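Local coordinates for tRNA (uracil(54)-C(5))-methyltransferase (Pyrococcus abyssi, PDB 2JJQ), which catalyses the S-adenosyl-L-methionine-dependent methylation of uridine 54 of tRNA at carbon 5, giving 5-methyluridine and S-adenosyl-L-homocysteine, at residues 128-133 / 239-244; 253-258 / 262-267; 304-309 / 333-338. All blocks are in the same frame, centred on the assembly; numbering follows the deposited sequence.

Contact 1: residues 128-133 / 239-244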
loop_
_atom_site.group_PDB
_atom_site.type_symbol
_atom_site.label_atom_id
_atom_site.label_comp_id
_atom_site.label_asym_id
_atom_site.label_seq_id
_atom_site.Cartn_x
_atom_site.Cartn_y
_atom_site.Cartn_z
ATOM N N ARG A 128 8.375 4.053 -3.220
ATOM C CA ARG A 128 7.680 3.643 -2.034
ATOM C C ARG A 128 8.042 4.592 -0.874
ATOM O O ARG A 128 9.228 4.850 -0.634
ATOM C CB ARG A 128 8.085 2.201 -1.688
ATOM C CG ARG A 128 7.130 1.591 -0.701
ATOM C CD ARG A 128 7.329 0.112 -0.497
ATOM N NE ARG A 128 6.642 -0.145 0.753
ATOM C CZ ARG A 128 5.346 -0.430 0.860
ATOM N NH1 ARG A 128 4.599 -0.609 -0.223
ATOM N NH2 ARG A 128 4.809 -0.590 2.058
ATOM N N ASN A 129 7.035 5.032 -0.122
ATOM C CA ASN A 129 7.226 6.072 0.856
ATOM C C ASN A 129 7.112 5.588 2.308
ATOM O O ASN A 129 7.132 6.424 3.228
ATOM C CB ASN A 129 6.257 7.208 0.537
ATOM C CG ASN A 129 4.787 6.789 0.748
ATOM O OD1 ASN A 129 4.521 5.904 1.567
ATOM N ND2 ASN A 129 3.861 7.354 -0.046
ATOM N N ARG A 130 7.032 4.263 2.517
ATOM C CA ARG A 130 7.093 3.652 3.853
ATOM C C ARG A 130 7.753 2.266 3.761
ATOM O O ARG A 130 7.395 1.484 2.890
ATOM C CB ARG A 130 5.691 3.542 4.479
ATOM C CG ARG A 130 5.688 2.950 5.862
ATOM C CD ARG A 130 4.337 2.449 6.358
ATOM N NE ARG A 130 4.568 1.765 7.634
ATOM C CZ ARG A 130 3.669 1.537 8.576
ATOM N NH1 ARG A 130 2.401 1.890 8.394
ATOM N NH2 ARG A 130 4.034 0.931 9.706
ATOM N N ILE A 131 8.694 1.964 4.658
ATOM C CA ILE A 131 9.161 0.598 4.810
ATOM C C ILE A 131 9.290 0.306 6.297
ATOM O O ILE A 131 9.529 1.256 7.094
ATOM C CB ILE A 131 10.491 0.348 4.121
ATOM C CG1 ILE A 131 11.585 1.268 4.650
ATOM C CG2 ILE A 131 10.302 0.495 2.577
ATOM C CD1 ILE A 131 12.881 0.999 3.889
ATOM N N ASP A 132 9.052 -0.951 6.669
ATOM C CA ASP A 132 9.084 -1.382 8.072
ATOM C C ASP A 132 10.213 -2.403 8.139
ATOM O O ASP A 132 10.128 -3.485 7.519
ATOM C CB ASP A 132 7.720 -1.983 8.466
ATOM C CG ASP A 132 6.549 -0.941 8.333
ATOM O OD1 ASP A 132 6.482 -0.162 7.343
ATOM O OD2 ASP A 132 5.661 -0.893 9.203
ATOM N N LEU A 133 11.319 -2.016 8.762
ATOM C CA LEU A 133 12.483 -2.880 8.859
ATOM C C LEU A 133 12.559 -3.489 10.246
ATOM O O LEU A 133 12.521 -2.778 11.262
ATOM C CB LEU A 133 13.754 -2.063 8.597
ATOM C CG LEU A 133 13.863 -1.413 7.211
ATOM C CD1 LEU A 133 14.893 -0.298 7.233
ATOM C CD2 LEU A 133 14.234 -2.476 6.201
ATOM N N ASP A 239 3.201 -9.164 17.232
ATOM C CA ASP A 239 4.300 -8.673 16.433
ATOM C C ASP A 239 3.772 -7.624 15.449
ATOM O O ASP A 239 3.221 -7.954 14.392
ATOM C CB ASP A 239 4.930 -9.846 15.691
ATOM C CG ASP A 239 5.982 -9.405 14.715
ATOM O OD1 ASP A 239 6.300 -8.181 14.670
ATOM O OD2 ASP A 239 6.467 -10.266 13.968
ATOM N N VAL A 240 3.924 -6.337 15.782
ATOM C CA VAL A 240 3.465 -5.285 14.883
ATOM C C VAL A 240 4.533 -4.197 14.800
ATOM O O VAL A 240 5.336 -4.050 15.697
ATOM C CB VAL A 240 2.147 -4.614 15.346
ATOM C CG1 VAL A 240 0.919 -5.559 15.123
ATOM C CG2 VAL A 240 2.251 -4.224 16.796
ATOM N N SER A 241 4.505 -3.442 13.724
ATOM C CA SER A 241 5.480 -2.387 13.494
ATOM C C SER A 241 4.872 -0.987 13.789
ATOM O O SER A 241 5.084 -0.033 13.090
ATOM C CB SER A 241 6.020 -2.531 12.066
ATOM O OG SER A 241 4.979 -2.292 11.136
ATOM N N TYR A 242 4.081 -0.903 14.842
ATOM C CA TYR A 242 3.580 0.372 15.322
ATOM C C TYR A 242 3.289 0.167 16.818
ATOM O O TYR A 242 3.234 -0.970 17.321
ATOM C CB TYR A 242 2.360 0.846 14.517
ATOM C CG TYR A 242 1.239 -0.096 14.652
ATOM C CD1 TYR A 242 1.088 -1.175 13.754
ATOM C CD2 TYR A 242 0.414 -0.031 15.743
ATOM C CE1 TYR A 242 0.064 -2.120 13.938
ATOM C CE2 TYR A 242 -0.617 -0.952 15.917
ATOM C CZ TYR A 242 -0.773 -1.984 15.019
ATOM O OH TYR A 242 -1.775 -2.899 15.240
ATOM N N GLY A 243 3.210 1.254 17.551
ATOM C CA GLY A 243 2.912 1.128 18.969
ATOM C C GLY A 243 2.387 2.454 19.476
ATOM O O GLY A 243 2.102 3.368 18.696
ATOM N N ASP A 244 2.320 2.574 20.783
ATOM C CA ASP A 244 1.883 3.839 21.407
ATOM C C ASP A 244 2.972 4.884 21.252
ATOM O O ASP A 244 4.112 4.599 21.505
ATOM C CB ASP A 244 1.633 3.602 22.912
ATOM C CG ASP A 244 0.538 2.541 23.168
ATOM O OD1 ASP A 244 -0.371 2.423 22.318
ATOM O OD2 ASP A 244 0.591 1.840 24.219
#
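D132 and S241 meet through a single side-chain bond that ties one edge of a five-stranded mixed sheet to a loop. D132 lies on the outermost strand 130-136, and S241 on the way into strand 244-250 at the other edge. The S241 hydroxyl OG gives its hydrogen to D132 OD2 at 2.5 Å, a very short separation whose exact value is doubtful. Its chi1 of 65° sets OG between the backbone N and the carbonyl carbon, on the side facing the strand, while CB follows to 3.3 Å from D132 OD2. The carboxylate does not stand alone. R130, two residues earlier and on the same face of strand 130-136, runs fully extended from CG to NE and brings its guanidinium alongside D132 in a two-pronged salt bridge. R130 NE donates at 2.7 Å to the syn lone pair of D132 OD1, which is tilted 32° from the guanidinium plane. R130 NH2 is paired with D132 OD2, also at a doubtfully short separation. OD2 thus has two partners, R130 and S241, and the two-point pairing with R130 probably restrains the carboxylate's rotation. V196 of the adjacent strand 192-199 packs against both R130 and D132, and Y194 of that strand touches S241. The side chain of D132 is about 10 Å from that of C157, a probable iron-sulfur cluster ligand. Beside the shared oxygen, R130 NH2 comes obliquely to 3.7 Å from S241 OG.

Contact 2: residues 253-258 / 262-267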
loop_
_atom_site.group_PDB
_atom_site.type_symbol
_atom_site.label_atom_id
_atom_site.label_comp_id
_atom_site.label_asym_id
_atom_site.label_seq_id
_atom_site.Cartn_x
_atom_site.Cartn_y
_atom_site.Cartn_z
ATOM N N PHE A 253 4.752 16.022 12.564
ATOM C CA PHE A 253 4.281 15.326 11.330
ATOM C C PHE A 253 5.223 15.687 10.207
ATOM O O PHE A 253 5.707 16.834 10.156
ATOM C CB PHE A 253 2.885 15.780 10.872
ATOM C CG PHE A 253 1.826 15.656 11.878
ATOM C CD1 PHE A 253 1.123 14.482 12.002
ATOM C CD2 PHE A 253 1.509 16.731 12.703
ATOM C CE1 PHE A 253 0.070 14.355 12.964
ATOM C CE2 PHE A 253 0.467 16.605 13.643
ATOM C CZ PHE A 253 -0.230 15.448 13.761
ATOM N N ILE A 254 5.514 14.753 9.301
ATOM C CA ILE A 254 6.049 15.232 8.020
ATOM C C ILE A 254 4.918 15.400 6.998
ATOM O O ILE A 254 3.756 15.059 7.277
ATOM C CB ILE A 254 7.156 14.316 7.445
ATOM C CG1 ILE A 254 6.590 12.912 7.158
ATOM C CG2 ILE A 254 8.376 14.297 8.485
ATOM C CD1 ILE A 254 7.574 12.001 6.326
ATOM N N ARG A 255 5.268 15.926 5.836
ATOM C CA ARG A 255 4.254 16.087 4.805
ATOM C C ARG A 255 4.641 15.405 3.511
ATOM O O ARG A 255 5.824 15.342 3.118
ATOM C CB ARG A 255 4.038 17.555 4.447
ATOM C CG ARG A 255 3.353 18.370 5.511
ATOM C CD ARG A 255 3.355 19.854 5.111
ATOM N NE ARG A 255 2.843 20.652 6.255
ATOM C CZ ARG A 255 2.051 21.733 6.140
ATOM N NH1 ARG A 255 1.649 22.176 4.945
ATOM N NH2 ARG A 255 1.652 22.380 7.224
ATOM N N GLU A 256 3.614 14.934 2.829
ATOM C CA GLU A 256 3.783 14.553 1.418
ATOM C C GLU A 256 2.934 15.560 0.653
ATOM O O GLU A 256 1.941 16.089 1.165
ATOM C CB GLU A 256 3.249 13.139 1.130
ATOM C CG GLU A 256 3.341 12.727 -0.370
ATOM C CD GLU A 256 4.797 12.741 -0.856
ATOM O OE1 GLU A 256 5.396 11.650 -0.923
ATOM O OE2 GLU A 256 5.332 13.846 -1.115
ATOM N N ARG A 257 3.331 15.837 -0.575
ATOM C CA ARG A 257 2.566 16.780 -1.366
ATOM C C ARG A 257 2.187 16.166 -2.696
ATOM O O ARG A 257 3.076 15.671 -3.428
ATOM C CB ARG A 257 3.410 18.057 -1.590
ATOM C CG ARG A 257 2.788 18.995 -2.581
ATOM C CD ARG A 257 3.539 20.336 -2.576
ATOM N NE ARG A 257 2.943 21.180 -1.562
ATOM C CZ ARG A 257 2.298 22.306 -1.865
ATOM N NH1 ARG A 257 2.256 22.710 -3.135
ATOM N NH2 ARG A 257 1.728 23.036 -0.922
ATOM N N LEU A 258 0.876 16.153 -3.000
ATOM C CA LEU A 258 0.393 15.719 -4.334
ATOM C C LEU A 258 -0.074 16.936 -5.096
ATOM O O LEU A 258 -1.077 17.548 -4.739
ATOM C CB LEU A 258 -0.793 14.748 -4.163
ATOM C CG LEU A 258 -0.489 13.540 -3.221
ATOM C CD1 LEU A 258 -1.715 12.551 -3.371
ATOM C CD2 LEU A 258 0.814 12.852 -3.586
ATOM N N ASP A 262 -1.154 19.338 0.465
ATOM C CA ASP A 262 -0.256 18.748 1.459
ATOM C C ASP A 262 -1.055 17.743 2.303
ATOM O O ASP A 262 -2.263 17.943 2.525
ATOM C CB ASP A 262 0.291 19.839 2.376
ATOM C CG ASP A 262 1.432 20.634 1.750
ATOM O OD1 ASP A 262 1.976 20.253 0.688
ATOM O OD2 ASP A 262 1.804 21.637 2.373
ATOM N N TYR A 263 -0.384 16.684 2.756
ATOM C CA TYR A 263 -0.974 15.664 3.592
ATOM C C TYR A 263 0.006 15.368 4.713
ATOM O O TYR A 263 1.173 15.045 4.438
ATOM C CB TYR A 263 -1.216 14.374 2.830
ATOM C CG TYR A 263 -2.167 14.511 1.660
ATOM C CD1 TYR A 263 -3.527 14.378 1.855
ATOM C CD2 TYR A 263 -1.700 14.803 0.372
ATOM C CE1 TYR A 263 -4.421 14.506 0.794
ATOM C CE2 TYR A 263 -2.606 14.928 -0.737
ATOM C CZ TYR A 263 -3.961 14.752 -0.489
ATOM O OH TYR A 263 -4.886 14.836 -1.501
ATOM N N LEU A 264 -0.487 15.434 5.943
ATOM C CA LEU A 264 0.332 15.174 7.120
ATOM C C LEU A 264 0.532 13.696 7.266
ATOM O O LEU A 264 -0.425 12.924 7.089
ATOM C CB LEU A 264 -0.391 15.687 8.385
ATOM C CG LEU A 264 -0.516 17.227 8.289
ATOM C CD1 LEU A 264 -1.551 17.707 9.378
ATOM C CD2 LEU A 264 0.821 17.957 8.435
ATOM N N ILE A 265 1.754 13.299 7.595
ATOM C CA ILE A 265 2.089 11.906 7.781
ATOM C C ILE A 265 2.441 11.753 9.269
ATOM O O ILE A 265 3.294 12.475 9.772
ATOM C CB ILE A 265 3.347 11.485 6.917
ATOM C CG1 ILE A 265 3.096 11.597 5.399
ATOM C CG2 ILE A 265 3.717 10.041 7.225
ATOM C CD1 ILE A 265 1.798 11.062 5.034
ATOM N N HIS A 266 1.818 10.779 9.920
ATOM C CA HIS A 266 2.052 10.415 11.301
ATOM C C HIS A 266 2.479 8.932 11.335
ATOM O O HIS A 266 2.103 8.157 10.476
ATOM C CB HIS A 266 0.726 10.638 12.044
ATOM C CG HIS A 266 0.771 10.327 13.511
ATOM N ND1 HIS A 266 0.601 9.054 14.002
ATOM C CD2 HIS A 266 0.969 11.120 14.586
ATOM C CE1 HIS A 266 0.692 9.068 15.319
ATOM N NE2 HIS A 266 0.905 10.317 15.699
ATOM N N PRO A 267 3.248 8.518 12.343
ATOM C CA PRO A 267 3.704 7.141 12.311
ATOM C C PRO A 267 2.573 6.178 12.215
ATOM O O PRO A 267 2.752 5.144 11.576
ATOM C CB PRO A 267 4.365 6.940 13.666
ATOM C CG PRO A 267 4.770 8.253 14.069
ATOM C CD PRO A 267 3.785 9.252 13.500
#
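D262 OD1 is gripped by two nitrogens of R257: NE at 2.6 Å, arriving on the syn side and 25° out of the carboxylate plane, and NH2 in a longer, weak bond. The other oxygen, D262 OD2, takes R255 NH1 at 2.6 Å from the anti side, lying in the plane of that guanidinium. The carboxylate therefore sits between two arginines, each turned steeply against it (planes 80° apart for R255). R257 gets there by a bend at chi3 (-88°), R255 by an extended chain. Beneath this network strands 254-258 and 261-265 form an antiparallel beta hairpin: I254/I265 and E256/Y263 are hydrogen-bonded pairs, R255/L264 and R257/D262 non-hydrogen-bonded ones. E256 N reaches Y263 O at 2.9 Å. On the face with the arginines, L264 CD2 touches both F253 CB and R255 CG, R255 and L264 lying side by side. The opposite face carries I254 CG1 against I265 CB at 3.6 Å and E256, whose carboxylate leads away from strand 261-265 to S275 OG, K201 N and F202 N. L258 CG meets the Y263 ring at CE2, 3.5 Å away, the two side chains crossing at about a right angle; Y263 OH hydrogen-bonds to T303 O, of an S-adenosyl-L-methionine-binding residue, so the hairpin backs onto the cofactor site. At the far end F253 CE1 approaches the edge of the H266 imidazole at CD2, 3.7 Å away.

Contact 3: residues 304-309 / 333-338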
loop_
_atom_site.group_PDB
_atom_site.type_symbol
_atom_site.label_atom_id
_atom_site.label_comp_id
_atom_site.label_asym_id
_atom_site.label_seq_id
_atom_site.Cartn_x
_atom_site.Cartn_y
_atom_site.Cartn_z
ATOM N N PHE A 304 -8.552 11.618 -1.360
ATOM C CA PHE A 304 -9.395 12.124 -2.465
ATOM C C PHE A 304 -10.117 13.392 -2.077
ATOM O O PHE A 304 -10.117 14.355 -2.807
ATOM C CB PHE A 304 -10.404 11.046 -2.903
ATOM C CG PHE A 304 -9.742 9.761 -3.301
ATOM C CD1 PHE A 304 -8.703 9.786 -4.219
ATOM C CD2 PHE A 304 -10.176 8.549 -2.827
ATOM C CE1 PHE A 304 -8.063 8.635 -4.578
ATOM C CE2 PHE A 304 -9.534 7.362 -3.200
ATOM C CZ PHE A 304 -8.476 7.398 -4.047
ATOM N N GLY A 305 -10.782 13.361 -0.923
ATOM C CA GLY A 305 -11.666 14.453 -0.501
ATOM C C GLY A 305 -10.942 15.776 -0.379
ATOM O O GLY A 305 -11.459 16.805 -0.821
ATOM N N ILE A 306 -9.706 15.746 0.118
ATOM C CA ILE A 306 -8.996 16.985 0.338
ATOM C C ILE A 306 -8.555 17.549 -1.014
ATOM O O ILE A 306 -8.607 18.761 -1.228
ATOM C CB ILE A 306 -7.837 16.792 1.263
ATOM C CG1 ILE A 306 -8.377 16.448 2.676
ATOM C CG2 ILE A 306 -6.962 18.083 1.349
ATOM C CD1 ILE A 306 -7.333 15.817 3.540
ATOM N N TYR A 307 -8.096 16.661 -1.882
ATOM C CA TYR A 307 -7.606 17.065 -3.220
ATOM C C TYR A 307 -8.800 17.689 -3.959
ATOM O O TYR A 307 -8.706 18.741 -4.608
ATOM C CB TYR A 307 -7.081 15.878 -3.992
ATOM C CG TYR A 307 -6.394 16.268 -5.272
ATOM C CD1 TYR A 307 -5.002 16.530 -5.275
ATOM C CD2 TYR A 307 -7.115 16.390 -6.479
ATOM C CE1 TYR A 307 -4.328 16.889 -6.468
ATOM C CE2 TYR A 307 -6.440 16.758 -7.642
ATOM C CZ TYR A 307 -5.087 17.025 -7.634
ATOM O OH TYR A 307 -4.452 17.405 -8.824
ATOM N N LEU A 308 -9.945 17.054 -3.866
ATOM C CA LEU A 308 -11.099 17.555 -4.517
ATOM C C LEU A 308 -11.552 18.904 -3.943
ATOM O O LEU A 308 -12.001 19.780 -4.697
ATOM C CB LEU A 308 -12.253 16.561 -4.479
ATOM C CG LEU A 308 -12.078 15.369 -5.433
ATOM C CD1 LEU A 308 -13.342 14.550 -5.392
ATOM C CD2 LEU A 308 -11.840 15.789 -6.839
ATOM N N ALA A 309 -11.503 19.049 -2.624
ATOM C CA ALA A 309 -11.822 20.330 -1.981
ATOM C C ALA A 309 -10.862 21.418 -2.529
ATOM O O ALA A 309 -11.271 22.553 -2.814
ATOM C CB ALA A 309 -11.666 20.200 -0.446
ATOM N N GLU A 333 -7.306 21.681 7.479
ATOM C CA GLU A 333 -6.788 22.898 8.076
ATOM C C GLU A 333 -5.511 23.394 7.367
ATOM O O GLU A 333 -5.424 24.571 7.001
ATOM C CB GLU A 333 -6.563 22.698 9.593
ATOM C CG GLU A 333 -7.882 22.544 10.414
ATOM C CD GLU A 333 -7.709 21.764 11.764
ATOM O OE1 GLU A 333 -6.557 21.529 12.202
ATOM O OE2 GLU A 333 -8.753 21.383 12.363
ATOM N N ILE A 334 -4.506 22.523 7.214
ATOM C CA ILE A 334 -3.259 22.958 6.638
ATOM C C ILE A 334 -3.367 23.356 5.157
ATOM O O ILE A 334 -2.513 24.116 4.634
ATOM C CB ILE A 334 -2.117 21.932 6.767
ATOM C CG1 ILE A 334 -2.412 20.677 5.947
ATOM C CG2 ILE A 334 -1.832 21.602 8.262
ATOM C CD1 ILE A 334 -1.152 19.844 5.692
ATOM N N ASN A 335 -4.382 22.831 4.460
ATOM C CA ASN A 335 -4.589 23.243 3.056
ATOM C C ASN A 335 -5.586 24.383 2.864
ATOM O O ASN A 335 -5.791 24.831 1.716
ATOM C CB ASN A 335 -5.111 22.049 2.252
ATOM C CG ASN A 335 -4.044 21.038 2.028
ATOM O OD1 ASN A 335 -3.115 21.263 1.225
ATOM N ND2 ASN A 335 -4.125 19.922 2.735
ATOM N N ASN A 336 -6.212 24.807 3.959
ATOM C CA ASN A 336 -7.102 25.967 3.935
ATOM C C ASN A 336 -8.255 25.754 2.977
ATOM O O ASN A 336 -8.590 26.646 2.160
ATOM C CB ASN A 336 -6.297 27.196 3.521
ATOM C CG ASN A 336 -5.285 27.598 4.588
ATOM O OD1 ASN A 336 -4.083 27.792 4.311
ATOM N ND2 ASN A 336 -5.758 27.680 5.837
ATOM N N VAL A 337 -8.850 24.559 3.055
ATOM C CA VAL A 337 -10.011 24.242 2.237
ATOM C C VAL A 337 -11.199 24.061 3.178
ATOM O O VAL A 337 -11.049 24.057 4.413
ATOM C CB VAL A 337 -9.797 22.945 1.362
ATOM C CG1 VAL A 337 -8.741 23.161 0.286
ATOM C CG2 VAL A 337 -9.421 21.758 2.270
ATOM N N ASP A 338 -12.383 23.954 2.597
ATOM C CA ASP A 338 -13.593 23.830 3.391
ATOM C C ASP A 338 -14.228 22.512 3.020
ATOM O O ASP A 338 -14.935 22.429 2.029
ATOM C CB ASP A 338 -14.553 24.991 3.075
ATOM C CG ASP A 338 -15.782 25.010 3.989
ATOM O OD1 ASP A 338 -16.078 23.992 4.623
ATOM O OD2 ASP A 338 -16.477 26.043 4.088
#
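A309 and V337 touch methyl to branch point, CB to CB at 3.8 Å, where helix 303-310 passes the exit of helix 322-335. V337 has chi1 -68°, which sends CG1 beside its own backbone N and CG2 into the narrower space between N and the carbonyl carbon. The two branches then divide the work: V337 CG2 lies 3.9 Å from A309 CB, and CG1 comes equally close to the carbonyl carbon C of A309. Small A309 leaves the valine close to the helix backbone. One turn earlier, with chi1 -67° placing CG1 beside the backbone N, I306 has CG2 anti to that N, and CG2 meets N335 ND2 at 3.7 Å, the two side chains crossing at about a right angle. This is packing against an amide whose polar needs are met by other groups: N335 ND2 bonds to D262 O and N331 O. With its chi1 of -72°, N335 turns CG beside its backbone N, with ND2 close to both I306 CG2 and D262 O of strand 261-265. V337 is brought round by a Schellman motif at the helix end. N336 takes a positive phi of 60° there, and its N bonds back to E333 O. On its other sides, helix 303-310 sets F304 against S-adenosyl-L-homocysteine and Y307 against helix 275-288. The two helices belong to successive beta-alpha-beta crossovers, 293-297 to 314-319 and 314-319 to 339-343, side by side on the parallel strands of the Rossmann-like class I methyltransferase fold.

How the contacts relate
Contacts 2 and 3 form one continuous region of the catalytic domain, their centres 13 Å apart: the probable hydrogen bond between D262 O and N335 ND2 (2.7 Å) joins them, and D262 CB packs on I334 CD1, Y263 OH on Y307 CB. Contact 1, on the five-stranded sheet, stands clear of both; its nearest atoms are about 5 Å from contact 2 and about 13 Å from contact 3. Distance to S-adenosyl-L-homocysteine grows from contact 3 to contact 1: F304 touches it, the side chain of Y263 in contact 2 is about 8 Å away and that of R130 in contact 1 about 12 Å. S275 bonds to both N129 and E256, bridging segments 128-133 and 253-258.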